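Local structure of hypothetical protein DUF871 (Enterococcus faecalis, 2P0O) at residues N241-E246 / A351-T356. The protein is of unknown function but is probably a 6-phospho-N-acetylmuramidase built from a TIM barrel and a cyclophilin-like C-terminal domain. Sequence-based numbering, arbitrary orientation.
Sequences NQFLLE and AGNQFT
Phe243 is hydrogen-bonded through its backbone to both neighbours of Phe355, the pattern of a parallel pair of strands. Phe243 N reaches Gln354 O (3.1 Å), and Phe243 O accepts from Thr356 N (2.8 Å). One step on, Leu245 N meets Thr356 O at 3.0 Å in a nearly straight bond (173° at the hydrogen). Where the ladder begins, a water replaces a direct bond, accepting from Gln354 N and donating to the carbonyl O of Asn241, the first residue past the preceding helix, with positive phi.

On the face carrying Gln242, Leu244, Gln354 and Thr356, the hydroxyl OG1 of Thr356 donates to Gln242 OE1 (2.7 Å), approaching from above the amide plane. Gln242 runs extended beyond CG, and its CG rests on Gln354 CB at 3.8 Å, the two amide planes being steeply inclined. Thr356 CG2, anti to the backbone N, meets Leu244 CD1. On the other face CB of Phe243 lies 4.2 Å from CB of Phe355, while Leu245 CD1 closes on that same Phe355 carbon. The Phe243 ring turns its edge, at CE2, to Asn353 OD1, an oxygen hydrogen-bonded to Lys350 N; Phe355 CG sits between its backbone N and carbonyl carbon (chi1 60°), which carries the ring away from 241-246 to meet His262.

Strand 354-359 is the middle of a three-stranded mixed sheet, with antiparallel strand 260-263 along its other edge, where Thr261 OG1 is hydrogen-bonded to Thr356 OG1. Tyr236 of helix 228-240 covers Gln242, Leu244 and Thr356; Phe243 stacks on Tyr237 and packs against Phe204 and Val208 of helix 203-212, joining the C-terminal domain to helices of the barrel domain.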
ATOM      1  N   ASN A 241      -6.402  -6.935 -12.135  1.00 54.79           N
ATOM      2  CA  ASN A 241      -5.213  -7.722 -11.789  0.50 54.53           C
ATOM      3  C   ASN A 241      -3.976  -7.319 -12.613  1.00 54.42           C
ATOM      4  O   ASN A 241      -2.996  -8.048 -12.659  1.00 55.43           O
ATOM      5  CB  ASN A 241      -5.479  -9.238 -11.943  0.50 54.14           C
ATOM      6  CG  ASN A 241      -4.498 -10.098 -11.146  0.50 53.51           C
ATOM      7  OD1 ASN A 241      -3.843  -9.619 -10.228  0.50 53.46           O
ATOM      8  ND2 ASN A 241      -4.403 -11.379 -11.497  0.50 53.79           N
ATOM      9  N   GLN A 242      -4.025  -6.170 -13.268  1.00 53.18           N
ATOM     10  CA  GLN A 242      -2.907  -5.732 -14.090  1.00 50.79           C
ATOM     11  C   GLN A 242      -2.172  -4.611 -13.410  1.00 49.75           C
ATOM     12  O   GLN A 242      -2.811  -3.740 -12.788  1.00 50.49           O
ATOM     13  CB  GLN A 242      -3.386  -5.205 -15.444  1.00 51.14           C
ATOM     14  CG  GLN A 242      -4.014  -6.198 -16.396  1.00 51.29           C
ATOM     15  CD  GLN A 242      -4.832  -5.518 -17.516  1.00 53.81           C
ATOM     16  OE1 GLN A 242      -4.680  -4.328 -17.801  1.00 58.65           O
ATOM     17  NE2 GLN A 242      -5.698  -6.275 -18.141  1.00 51.64           N
ATOM     18  N   PHE A 243      -0.847  -4.612 -13.562  1.00 47.06           N
ATOM     19  CA  PHE A 243       0.022  -3.554 -13.115  1.00 46.51           C
ATOM     20  C   PHE A 243       0.120  -2.492 -14.207  1.00 46.48           C
ATOM     21  O   PHE A 243       0.507  -2.782 -15.335  1.00 46.74           O
ATOM     22  CB  PHE A 243       1.445  -4.084 -12.801  1.00 45.71           C
ATOM     23  CG  PHE A 243       1.494  -5.018 -11.640  1.00 45.19           C
ATOM     24  CD1 PHE A 243       1.480  -4.519 -10.311  1.00 45.28           C
ATOM     25  CD2 PHE A 243       1.537  -6.396 -11.849  1.00 43.72           C
ATOM     26  CE1 PHE A 243       1.505  -5.392  -9.216  1.00 44.93           C
ATOM     27  CE2 PHE A 243       1.584  -7.282 -10.770  1.00 42.88           C
ATOM     28  CZ  PHE A 243       1.561  -6.787  -9.445  1.00 43.99           C
ATOM     29  N   LEU A 244      -0.190  -1.256 -13.848  1.00 46.39           N
ATOM     30  CA  LEU A 244      -0.261  -0.180 -14.804  1.00 45.60           C
ATOM     31  C   LEU A 244       0.966   0.691 -14.638  1.00 45.59           C
ATOM     32  O   LEU A 244       1.198   1.226 -13.546  1.00 46.41           O
ATOM     33  CB  LEU A 244      -1.546   0.619 -14.569  1.00 44.60           C
ATOM     34  CG  LEU A 244      -1.899   1.783 -15.494  1.00 45.86           C
ATOM     35  CD1 LEU A 244      -2.176   1.269 -16.921  1.00 45.91           C
ATOM     36  CD2 LEU A 244      -3.076   2.610 -14.980  1.00 42.55           C
ATOM     37  N   LEU A 245       1.730   0.864 -15.713  1.00 44.77           N
ATOM     38  CA  LEU A 245       2.981   1.635 -15.652  1.00 44.28           C
ATOM     39  C   LEU A 245       3.082   2.585 -16.830  1.00 44.06           C
ATOM     40  O   LEU A 245       2.545   2.300 -17.899  1.00 44.70           O
ATOM     41  CB  LEU A 245       4.226   0.710 -15.649  1.00 44.54           C
ATOM     42  CG  LEU A 245       4.355  -0.484 -14.708  1.00 45.10           C
ATOM     43  CD1 LEU A 245       3.599  -1.683 -15.302  1.00 45.54           C
ATOM     44  CD2 LEU A 245       5.835  -0.882 -14.448  1.00 45.17           C
ATOM     45  N   GLU A 246       3.773   3.703 -16.631  1.00 43.44           N
ATOM     46  CA  GLU A 246       4.020   4.707 -17.685  1.00 43.66           C
ATOM     47  C   GLU A 246       5.411   4.590 -18.304  1.00 43.57           C
ATOM     48  O   GLU A 246       6.362   4.155 -17.647  1.00 43.51           O
ATOM     49  CB  GLU A 246       3.815   6.122 -17.144  1.00 43.32           C
ATOM     50  CG  GLU A 246       2.378   6.584 -17.180  1.00 46.76           C
ATOM     51  CD  GLU A 246       2.149   7.971 -16.546  1.00 51.30           C
ATOM     52  OE1 GLU A 246       3.124   8.662 -16.140  1.00 51.22           O
ATOM     53  OE2 GLU A 246       0.961   8.387 -16.489  1.00 54.11           O
ATOM     54  N   ALA A 351       6.139 -14.231 -12.531  1.00 47.03           N
ATOM     55  CA  ALA A 351       5.765 -15.236 -13.516  1.00 46.61           C
ATOM     56  C   ALA A 351       4.239 -15.160 -13.740  1.00 46.18           C
ATOM     57  O   ALA A 351       3.457 -15.188 -12.778  1.00 46.77           O
ATOM     58  CB  ALA A 351       6.177 -16.668 -13.006  1.00 46.91           C
ATOM     59  N   GLY A 352       3.832 -15.049 -15.003  1.00 45.14           N
ATOM     60  CA  GLY A 352       2.431 -14.992 -15.363  1.00 44.93           C
ATOM     61  C   GLY A 352       1.650 -13.731 -15.078  1.00 45.64           C
ATOM     62  O   GLY A 352       0.501 -13.654 -15.488  1.00 46.50           O
ATOM     63  N   ASN A 353       2.239 -12.738 -14.398  1.00 45.55           N
ATOM     64  CA  ASN A 353       1.530 -11.482 -14.140  1.00 46.29           C
ATOM     65  C   ASN A 353       1.387 -10.585 -15.375  1.00 46.57           C
ATOM     66  O   ASN A 353       2.319 -10.481 -16.197  1.00 46.39           O
ATOM     67  CB  ASN A 353       2.204 -10.651 -13.017  1.00 46.82           C
ATOM     68  CG  ASN A 353       2.057 -11.277 -11.629  1.00 48.16           C
ATOM     69  OD1 ASN A 353       2.849 -10.997 -10.741  1.00 50.78           O
ATOM     70  ND2 ASN A 353       1.075 -12.156 -11.455  1.00 52.41           N
ATOM     71  N   GLN A 354       0.241  -9.902 -15.469  1.00 46.44           N
ATOM     72  CA  GLN A 354       0.004  -8.938 -16.544  1.00 46.55           C
ATOM     73  C   GLN A 354       0.360  -7.526 -16.181  1.00 45.76           C
ATOM     74  O   GLN A 354       0.221  -7.106 -15.036  1.00 45.23           O
ATOM     75  CB  GLN A 354      -1.431  -8.926 -17.004  1.00 45.92           C
ATOM     76  CG  GLN A 354      -1.971 -10.261 -17.334  1.00 49.95           C
ATOM     77  CD  GLN A 354      -3.415 -10.133 -17.715  1.00 53.24           C
ATOM     78  OE1 GLN A 354      -3.740 -10.027 -18.900  1.00 54.93           O
ATOM     79  NE2 GLN A 354      -4.288 -10.083 -16.720  1.00 53.61           N
ATOM     80  N   PHE A 355       0.792  -6.782 -17.194  1.00 45.63           N
ATOM     81  CA  PHE A 355       1.157  -5.389 -17.020  1.00 44.92           C
ATOM     82  C   PHE A 355       0.858  -4.612 -18.282  1.00 45.22           C
ATOM     83  O   PHE A 355       1.051  -5.128 -19.380  1.00 44.56           O
ATOM     84  CB  PHE A 355       2.615  -5.276 -16.647  1.00 45.62           C
ATOM     85  CG  PHE A 355       3.583  -5.855 -17.671  1.00 46.48           C
ATOM     86  CD1 PHE A 355       3.898  -7.209 -17.676  1.00 45.86           C
ATOM     87  CD2 PHE A 355       4.246  -5.011 -18.568  1.00 46.19           C
ATOM     88  CE1 PHE A 355       4.847  -7.746 -18.586  1.00 45.82           C
ATOM     89  CE2 PHE A 355       5.177  -5.535 -19.488  1.00 44.23           C
ATOM     90  CZ  PHE A 355       5.491  -6.887 -19.489  1.00 45.05           C
ATOM     91  N   THR A 356       0.397  -3.371 -18.099  1.00 44.37           N
ATOM     92  CA  THR A 356      -0.088  -2.520 -19.160  1.00 44.06           C
ATOM     93  C   THR A 356       0.788  -1.255 -19.210  1.00 44.22           C
ATOM     94  O   THR A 356       0.960  -0.553 -18.209  1.00 43.42           O
ATOM     95  CB  THR A 356      -1.552  -2.182 -18.894  1.00 44.86           C
ATOM     96  OG1 THR A 356      -2.310  -3.414 -18.815  1.00 43.38           O
ATOM     97  CG2 THR A 356      -2.117  -1.258 -19.959  1.00 45.38           C
TER
HETATM   98  O   HOH W   1      -1.434 -10.135 -13.426  1.00 54.98           O